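Local coordinates for protein gamma-glutamyltranspeptidase (Streptomyces lincolnensis, PDB 6J3A) that belongs to the gamma-glutamyltranspeptidase family of the N-terminal nucleophile superfamily as an LmbA-like homologue and probably cleaves or transfers gamma-glutamyl-type bonds, its own substrate remaining uncertain, at residues W265-V270 with F514-A518; A314-W319 with L352-P357. One frame throughout, in Å; residues are numbered along the deposited sequence.

Interaction 1. Residues W265-V270 with F514-A518; sequences WNGWTV and FLAVA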
ATOM      1  N   TRP A 265     -15.759  25.144  10.798  1.00 29.10           N
ATOM      2  CA  TRP A 265     -14.970  25.033  12.024  1.00 29.29           C
ATOM      3  C   TRP A 265     -13.489  25.308  11.759  1.00 29.58           C
ATOM      4  O   TRP A 265     -12.848  24.595  10.984  1.00 30.27           O
ATOM      5  CB  TRP A 265     -15.139  23.645  12.657  1.00 28.64           C
ATOM      6  CG  TRP A 265     -14.248  23.419  13.850  1.00 28.32           C
ATOM      7  CD1 TRP A 265     -14.483  23.797  15.151  1.00 28.51           C
ATOM      8  CD2 TRP A 265     -12.966  22.775  13.849  1.00 28.08           C
ATOM      9  NE1 TRP A 265     -13.427  23.415  15.958  1.00 28.31           N
ATOM     10  CE2 TRP A 265     -12.483  22.794  15.181  1.00 27.94           C
ATOM     11  CE3 TRP A 265     -12.175  22.191  12.848  1.00 27.22           C
ATOM     12  CZ2 TRP A 265     -11.248  22.243  15.533  1.00 27.69           C
ATOM     13  CZ3 TRP A 265     -10.951  21.651  13.197  1.00 27.05           C
ATOM     14  CH2 TRP A 265     -10.499  21.676  14.529  1.00 27.36           C
ATOM     15  N   ASN A 266     -12.961  26.347  12.413  1.00 29.68           N
ATOM     16  CA  ASN A 266     -11.511  26.608  12.490  1.00 27.97           C
ATOM     17  C   ASN A 266     -10.814  26.639  11.113  1.00 26.92           C
ATOM     18  O   ASN A 266      -9.762  26.024  10.915  1.00 26.46           O
ATOM     19  CB  ASN A 266     -10.873  25.563  13.411  1.00 27.25           C
ATOM     20  CG  ASN A 266      -9.391  25.783  13.612  1.00 26.91           C
ATOM     21  OD1 ASN A 266      -8.969  26.848  14.056  1.00 26.38           O
ATOM     22  ND2 ASN A 266      -8.591  24.775  13.275  1.00 25.69           N
ATOM     23  N   GLY A 267     -11.429  27.333  10.158  1.00 26.02           N
ATOM     24  CA  GLY A 267     -10.891  27.446   8.796  1.00 26.33           C
ATOM     25  C   GLY A 267     -11.383  26.395   7.817  1.00 27.80           C
ATOM     26  O   GLY A 267     -11.253  26.573   6.592  1.00 27.49           O
ATOM     27  N   TRP A 268     -11.927  25.297   8.352  1.00 29.88           N
ATOM     28  CA  TRP A 268     -12.472  24.195   7.560  1.00 31.28           C
ATOM     29  C   TRP A 268     -13.993  24.237   7.478  1.00 32.20           C
ATOM     30  O   TRP A 268     -14.667  24.817   8.335  1.00 31.59           O
ATOM     31  CB  TRP A 268     -12.103  22.824   8.147  1.00 31.68           C
ATOM     32  CG  TRP A 268     -10.666  22.574   8.453  1.00 32.34           C
ATOM     33  CD1 TRP A 268      -9.974  23.034   9.532  1.00 32.99           C
ATOM     34  CD2 TRP A 268      -9.758  21.739   7.720  1.00 32.25           C
ATOM     35  NE1 TRP A 268      -8.684  22.568   9.502  1.00 33.47           N
ATOM     36  CE2 TRP A 268      -8.525  21.769   8.402  1.00 32.83           C
ATOM     37  CE3 TRP A 268      -9.860  20.991   6.545  1.00 32.13           C
ATOM     38  CZ2 TRP A 268      -7.400  21.080   7.944  1.00 33.02           C
ATOM     39  CZ3 TRP A 268      -8.744  20.303   6.094  1.00 32.48           C
ATOM     40  CH2 TRP A 268      -7.531  20.353   6.792  1.00 32.59           C
ATOM     41  N   THR A 269     -14.509  23.589   6.439  1.00 32.62           N
ATOM     42  CA  THR A 269     -15.914  23.232   6.326  1.00 32.64           C
ATOM     43  C   THR A 269     -15.966  21.728   6.147  1.00 32.58           C
ATOM     44  O   THR A 269     -15.320  21.199   5.253  1.00 34.20           O
ATOM     45  CB  THR A 269     -16.573  23.874   5.095  1.00 32.26           C
ATOM     46  OG1 THR A 269     -16.350  25.289   5.119  1.00 31.73           O
ATOM     47  CG2 THR A 269     -18.083  23.579   5.053  1.00 31.85           C
ATOM     48  N   VAL A 270     -16.738  21.042   6.981  1.00 32.03           N
ATOM     49  CA  VAL A 270     -16.977  19.613   6.798  1.00 31.36           C
ATOM     50  C   VAL A 270     -18.336  19.421   6.140  1.00 31.04           C
ATOM     51  O   VAL A 270     -19.309  20.022   6.569  1.00 30.94           O
ATOM     52  CB  VAL A 270     -16.942  18.857   8.121  1.00 30.73           C
ATOM     53  CG1 VAL A 270     -17.038  17.362   7.853  1.00 31.59           C
ATOM     54  CG2 VAL A 270     -15.651  19.168   8.867  1.00 31.29           C
ATOM     55  N   PHE A 514     -10.509  13.372  11.587  1.00 26.62           N
ATOM     56  CA  PHE A 514     -10.537  14.725  11.027  1.00 27.88           C
ATOM     57  C   PHE A 514      -9.874  15.758  11.927  1.00 27.89           C
ATOM     58  O   PHE A 514      -9.151  16.620  11.432  1.00 27.33           O
ATOM     59  CB  PHE A 514     -11.959  15.174  10.733  1.00 29.19           C
ATOM     60  CG  PHE A 514     -12.070  16.636  10.390  1.00 30.03           C
ATOM     61  CD1 PHE A 514     -11.930  17.064   9.072  1.00 30.11           C
ATOM     62  CD2 PHE A 514     -12.316  17.580  11.385  1.00 30.46           C
ATOM     63  CE1 PHE A 514     -12.040  18.402   8.754  1.00 31.20           C
ATOM     64  CE2 PHE A 514     -12.420  18.921  11.073  1.00 31.03           C
ATOM     65  CZ  PHE A 514     -12.283  19.334   9.756  1.00 31.66           C
ATOM     66  N   LEU A 515     -10.139  15.694  13.229  1.00 28.37           N
ATOM     67  CA  LEU A 515      -9.438  16.571  14.186  1.00 29.48           C
ATOM     68  C   LEU A 515      -7.925  16.306  14.208  1.00 30.19           C
ATOM     69  O   LEU A 515      -7.108  17.239  14.227  1.00 31.00           O
ATOM     70  CB  LEU A 515     -10.019  16.450  15.605  1.00 29.52           C
ATOM     71  CG  LEU A 515     -11.438  16.998  15.828  1.00 29.52           C
ATOM     72  CD1 LEU A 515     -11.862  16.796  17.273  1.00 29.58           C
ATOM     73  CD2 LEU A 515     -11.558  18.465  15.465  1.00 29.86           C
ATOM     74  N   ALA A 516      -7.547  15.037  14.195  1.00 30.39           N
ATOM     75  CA  ALA A 516      -6.133  14.704  14.111  1.00 29.88           C
ATOM     76  C   ALA A 516      -5.506  15.310  12.853  1.00 29.66           C
ATOM     77  O   ALA A 516      -4.455  15.939  12.944  1.00 32.86           O
ATOM     78  CB  ALA A 516      -5.931  13.206  14.160  1.00 29.44           C
ATOM     79  N   VAL A 517      -6.163  15.176  11.701  1.00 27.65           N
ATOM     80  CA  VAL A 517      -5.644  15.770  10.459  1.00 27.21           C
ATOM     81  C   VAL A 517      -5.407  17.279  10.614  1.00 28.03           C
ATOM     82  O   VAL A 517      -4.390  17.802  10.182  1.00 28.73           O
ATOM     83  CB  VAL A 517      -6.579  15.540   9.249  1.00 26.46           C
ATOM     84  CG1 VAL A 517      -6.068  16.289   8.018  1.00 26.13           C
ATOM     85  CG2 VAL A 517      -6.715  14.055   8.933  1.00 26.21           C
ATOM     86  N   ALA A 518      -6.359  17.967  11.228  1.00 29.68           N
ATOM     87  CA  ALA A 518      -6.289  19.417  11.394  1.00 29.91           C
ATOM     88  C   ALA A 518      -5.314  19.851  12.486  1.00 31.37           C
ATOM     89  O   ALA A 518      -4.765  20.947  12.402  1.00 33.13           O
ATOM     90  CB  ALA A 518      -7.663  19.958  11.693  1.00 29.89           C
TER

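Interaction 2. Residues A314-W319 with L352-P357; sequences ADREAW and LRPGSP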
ATOM      1  N   ALA A 314     -27.225  11.589  21.534  1.00 31.55           N
ATOM      2  CA  ALA A 314     -28.531  11.778  22.150  1.00 31.34           C
ATOM      3  C   ALA A 314     -29.451  12.572  21.246  1.00 30.24           C
ATOM      4  O   ALA A 314     -30.621  12.230  21.079  1.00 29.42           O
ATOM      5  CB  ALA A 314     -28.371  12.492  23.482  1.00 31.27           C
ATOM      6  N   ASP A 315     -28.900  13.636  20.678  1.00 30.48           N
ATOM      7  CA  ASP A 315     -29.634  14.491  19.746  1.00 30.36           C
ATOM      8  C   ASP A 315     -29.935  13.733  18.460  1.00 30.57           C
ATOM      9  O   ASP A 315     -31.021  13.863  17.916  1.00 29.19           O
ATOM     10  CB  ASP A 315     -28.863  15.788  19.445  1.00 30.11           C
ATOM     11  CG  ASP A 315     -29.139  16.909  20.466  1.00 30.44           C
ATOM     12  OD1 ASP A 315     -30.049  16.774  21.326  1.00 29.58           O
ATOM     13  OD2 ASP A 315     -28.439  17.953  20.382  1.00 30.41           O
ATOM     14  N   ARG A 316     -28.973  12.934  17.993  1.00 32.22           N
ATOM     15  CA  ARG A 316     -29.185  12.023  16.863  1.00 32.80           C
ATOM     16  C   ARG A 316     -30.410  11.111  17.064  1.00 33.99           C
ATOM     17  O   ARG A 316     -31.277  11.007  16.195  1.00 33.70           O
ATOM     18  CB  ARG A 316     -27.947  11.172  16.625  1.00 32.74           C
ATOM     19  CG  ARG A 316     -28.045  10.275  15.399  1.00 33.37           C
ATOM     20  CD  ARG A 316     -26.984   9.193  15.392  1.00 34.05           C
ATOM     21  NE  ARG A 316     -27.372   8.020  16.181  1.00 34.79           N
ATOM     22  CZ  ARG A 316     -26.768   6.832  16.145  1.00 34.69           C
ATOM     23  NH1 ARG A 316     -27.215   5.840  16.909  1.00 35.49           N
ATOM     24  NH2 ARG A 316     -25.736   6.615  15.338  1.00 34.78           N
ATOM     25  N   GLU A 317     -30.455  10.458  18.219  1.00 34.17           N
ATOM     26  CA  GLU A 317     -31.549   9.552  18.562  1.00 35.31           C
ATOM     27  C   GLU A 317     -32.903  10.250  18.679  1.00 34.13           C
ATOM     28  O   GLU A 317     -33.921   9.752  18.186  1.00 34.72           O
ATOM     29  CB  GLU A 317     -31.251   8.847  19.887  1.00 36.88           C
ATOM     30  CG  GLU A 317     -32.230   7.726  20.221  1.00 37.65           C
ATOM     31  CD  GLU A 317     -32.340   6.714  19.099  1.00 37.52           C
ATOM     32  OE1 GLU A 317     -31.287   6.235  18.631  1.00 38.15           O
ATOM     33  OE2 GLU A 317     -33.465   6.422  18.657  1.00 38.86           O
ATOM     34  N   ALA A 318     -32.901  11.381  19.370  1.00 32.84           N
ATOM     35  CA  ALA A 318     -34.109  12.183  19.583  1.00 31.72           C
ATOM     36  C   ALA A 318     -34.652  12.836  18.320  1.00 30.72           C
ATOM     37  O   ALA A 318     -35.861  12.858  18.116  1.00 32.83           O
ATOM     38  CB  ALA A 318     -33.845  13.252  20.632  1.00 31.40           C
ATOM     39  N   TRP A 319     -33.763  13.371  17.490  1.00 30.13           N
ATOM     40  CA  TRP A 319     -34.160  14.288  16.419  1.00 30.95           C
ATOM     41  C   TRP A 319     -33.981  13.779  14.989  1.00 31.71           C
ATOM     42  O   TRP A 319     -34.676  14.260  14.092  1.00 31.11           O
ATOM     43  CB  TRP A 319     -33.453  15.641  16.608  1.00 31.53           C
ATOM     44  CG  TRP A 319     -33.780  16.249  17.948  1.00 31.58           C
ATOM     45  CD1 TRP A 319     -32.937  16.419  19.009  1.00 31.49           C
ATOM     46  CD2 TRP A 319     -35.058  16.710  18.374  1.00 32.09           C
ATOM     47  NE1 TRP A 319     -33.608  16.979  20.064  1.00 31.56           N
ATOM     48  CE2 TRP A 319     -34.917  17.159  19.704  1.00 32.09           C
ATOM     49  CE3 TRP A 319     -36.318  16.791  17.756  1.00 32.32           C
ATOM     50  CZ2 TRP A 319     -35.988  17.687  20.430  1.00 32.54           C
ATOM     51  CZ3 TRP A 319     -37.382  17.305  18.471  1.00 31.59           C
ATOM     52  CH2 TRP A 319     -37.209  17.753  19.798  1.00 32.45           C
ATOM     53  N   LEU A 352     -28.413   9.295  28.800  1.00 40.62           N
ATOM     54  CA  LEU A 352     -28.733   9.819  27.479  1.00 40.73           C
ATOM     55  C   LEU A 352     -29.443  11.157  27.675  1.00 40.87           C
ATOM     56  O   LEU A 352     -30.497  11.202  28.300  1.00 41.45           O
ATOM     57  CB  LEU A 352     -29.623   8.843  26.715  1.00 39.53           C
ATOM     58  CG  LEU A 352     -29.813   9.161  25.231  1.00 39.24           C
ATOM     59  CD1 LEU A 352     -28.508   8.936  24.486  1.00 39.28           C
ATOM     60  CD2 LEU A 352     -30.917   8.304  24.629  1.00 39.61           C
ATOM     61  N   ARG A 353     -28.861  12.237  27.151  1.00 39.46           N
ATOM     62  CA  ARG A 353     -29.330  13.602  27.443  1.00 39.38           C
ATOM     63  C   ARG A 353     -29.556  14.417  26.173  1.00 39.08           C
ATOM     64  O   ARG A 353     -28.721  15.257  25.829  1.00 39.04           O
ATOM     65  CB  ARG A 353     -28.310  14.329  28.323  1.00 39.71           C
ATOM     66  CG  ARG A 353     -28.125  13.710  29.702  1.00 41.41           C
ATOM     67  CD  ARG A 353     -26.657  13.655  30.091  1.00 42.32           C
ATOM     68  NE  ARG A 353     -26.198  14.865  30.771  1.00 43.30           N
ATOM     69  CZ  ARG A 353     -24.980  15.416  30.671  1.00 43.31           C
ATOM     70  NH1 ARG A 353     -24.034  14.918  29.881  1.00 42.65           N
ATOM     71  NH2 ARG A 353     -24.704  16.509  31.373  1.00 44.18           N
ATOM     72  N   PRO A 354     -30.688  14.190  25.478  1.00 37.81           N
ATOM     73  CA  PRO A 354     -30.965  14.993  24.293  1.00 37.98           C
ATOM     74  C   PRO A 354     -31.404  16.385  24.688  1.00 38.25           C
ATOM     75  O   PRO A 354     -31.999  16.572  25.748  1.00 39.12           O
ATOM     76  CB  PRO A 354     -32.118  14.250  23.608  1.00 37.96           C
ATOM     77  CG  PRO A 354     -32.754  13.431  24.673  1.00 37.80           C
ATOM     78  CD  PRO A 354     -31.853  13.384  25.877  1.00 37.28           C
ATOM     79  N   GLY A 355     -31.109  17.350  23.833  1.00 38.52           N
ATOM     80  CA  GLY A 355     -31.443  18.733  24.102  1.00 38.23           C
ATOM     81  C   GLY A 355     -32.756  19.149  23.484  1.00 37.89           C
ATOM     82  O   GLY A 355     -33.484  18.330  22.904  1.00 35.65           O
ATOM     83  N   SER A 356     -33.012  20.450  23.607  1.00 38.25           N
ATOM     84  CA  SER A 356     -34.263  21.082  23.225  1.00 40.48           C
ATOM     85  C   SER A 356     -34.085  22.202  22.175  1.00 39.97           C
ATOM     86  O   SER A 356     -34.328  23.380  22.472  1.00 38.03           O
ATOM     87  CB  SER A 356     -34.962  21.613  24.486  1.00 41.24           C
ATOM     88  OG  SER A 356     -35.706  20.577  25.100  1.00 43.13           O
ATOM     89  N   PRO A 357     -33.692  21.832  20.934  1.00 41.09           N
ATOM     90  CA  PRO A 357     -33.596  22.823  19.847  1.00 41.87           C
ATOM     91  C   PRO A 357     -34.880  23.627  19.658  1.00 42.74           C
ATOM     92  O   PRO A 357     -35.928  23.049  19.365  1.00 41.94           O
ATOM     93  CB  PRO A 357     -33.328  21.965  18.598  1.00 42.02           C
ATOM     94  CG  PRO A 357     -33.739  20.584  18.970  1.00 42.18           C
ATOM     95  CD  PRO A 357     -33.428  20.469  20.435  1.00 41.60           C
TER

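Interaction 1. Residues W265-V270 with F514-A518
The indole of Trp265 is sandwiched between two aliphatic groups: its neighbour Asn266 lays CB over one face, and Leu515 brings CD2 over the opposite one in a CH-pi contact, 4.0 Å from the six-membered ring centroid. At the indole's edge sits Ala518 CB. Together with Trp268 and Phe514 this ring forms an aromatic cluster that joins a beta hairpin to helix 506-519, a sheet-on-helix layer contact as expected of the N-terminal nucleophile fold. Phe514 is the wedge. Its ring reaches from the helix in between the two tryptophans because chi1 of 170° turns CG away from the backbone N, and it presents its edge to the face of Trp268, the planes at 73° and Phe514 CZ 3.8 Å from Trp268 CG. Against Trp265 the same ring lies obliquely, Phe514 CE2 standing 3.7 Å from Trp265 CE3. One Phe514 face receives Val270, whose CG2 comes within 3.5 Å of Phe514 CZ. No hydrogen bond crosses the contact; aromatic, CH-pi and apolar van der Waals contacts hold it. The hairpin's type I' turn, with Asn266 and Gly267 at its corners, sets both indoles against the helix. Arg490 makes a cation-pi contact with Trp268, and replacing that tryptophan by an alanine would probably leave the Phe514 edge without its facing ring and the arginine without its aromatic partner. The helix comes closest to the indole nitrogen of Trp268 through a methyl group, Ala518 CB lying 3.6 Å from Trp268 NE1.

Interaction 2. Residues A314-W319 with L352-P357
Two side chains one helical turn apart, Asp315 and Trp319, grip the backbone of Gly355, and both do so with CG beside their own backbone N (chi1 -87° and -58°), which swings each group over to the irregular segment 352-357. Asp315 OD1 accepts the Gly355 N-H at 2.8 Å in a nearly straight bond that meets the oxygen nearly along its C-O direction. Trp319 answers at the other end of the glycine: its NE1 donates to Gly355 O over 3.1 Å, the oxygen lying in the indole plane while the nitrogen stands above the plane of the carbonyl; with an N-H...O angle of 146° this bond is also more bent than the first. The indole is sandwiched between Pro357 CG on one face, in a CH-pi contact 3.9 Å from the five-membered ring centroid, and Ala318 CB on the other. Beside this polar grip, Ala314 and Ala318 present small methyls to Pro354, whose CB lies 3.6 Å from Ala318 CB. At the start of 352-357, Leu352 sets CD1 3.7 Å from Ala314 CB. The second carboxylate oxygen of Asp315 bonds to Tyr336 and to Gln284 of helix 280-288, fixing the rotation of the group. The segment is thus strapped along the C-terminal end of helix 299-319, with Pro357 also packing on Glu330 and Leu331 of helix 328-331 and Arg340 of helix 334-341 bonding to Arg353 O.

Overall arrangement
Interactions 1 and 2 illustrate how contacts of different kinds can share the same helices. Their centres lie about 24 Å apart, and about 15 Å separates their nearest atoms, yet the same helices link them. Leu515 of interaction 1 packs on Tyr301 and Leu305 of helix 299-319, whose far end carries interaction 2; helix 280-288 meets Val270 through its leucines and Asp315 through Gln284. In sequence, 314-319 and 352-357 are nested within the span closed by 265-270 and 514-518. The first contact has no hydrogen bond across it and rests on aromatic and aliphatic packing, whereas the second combines hydrogen bonds with apolar packing.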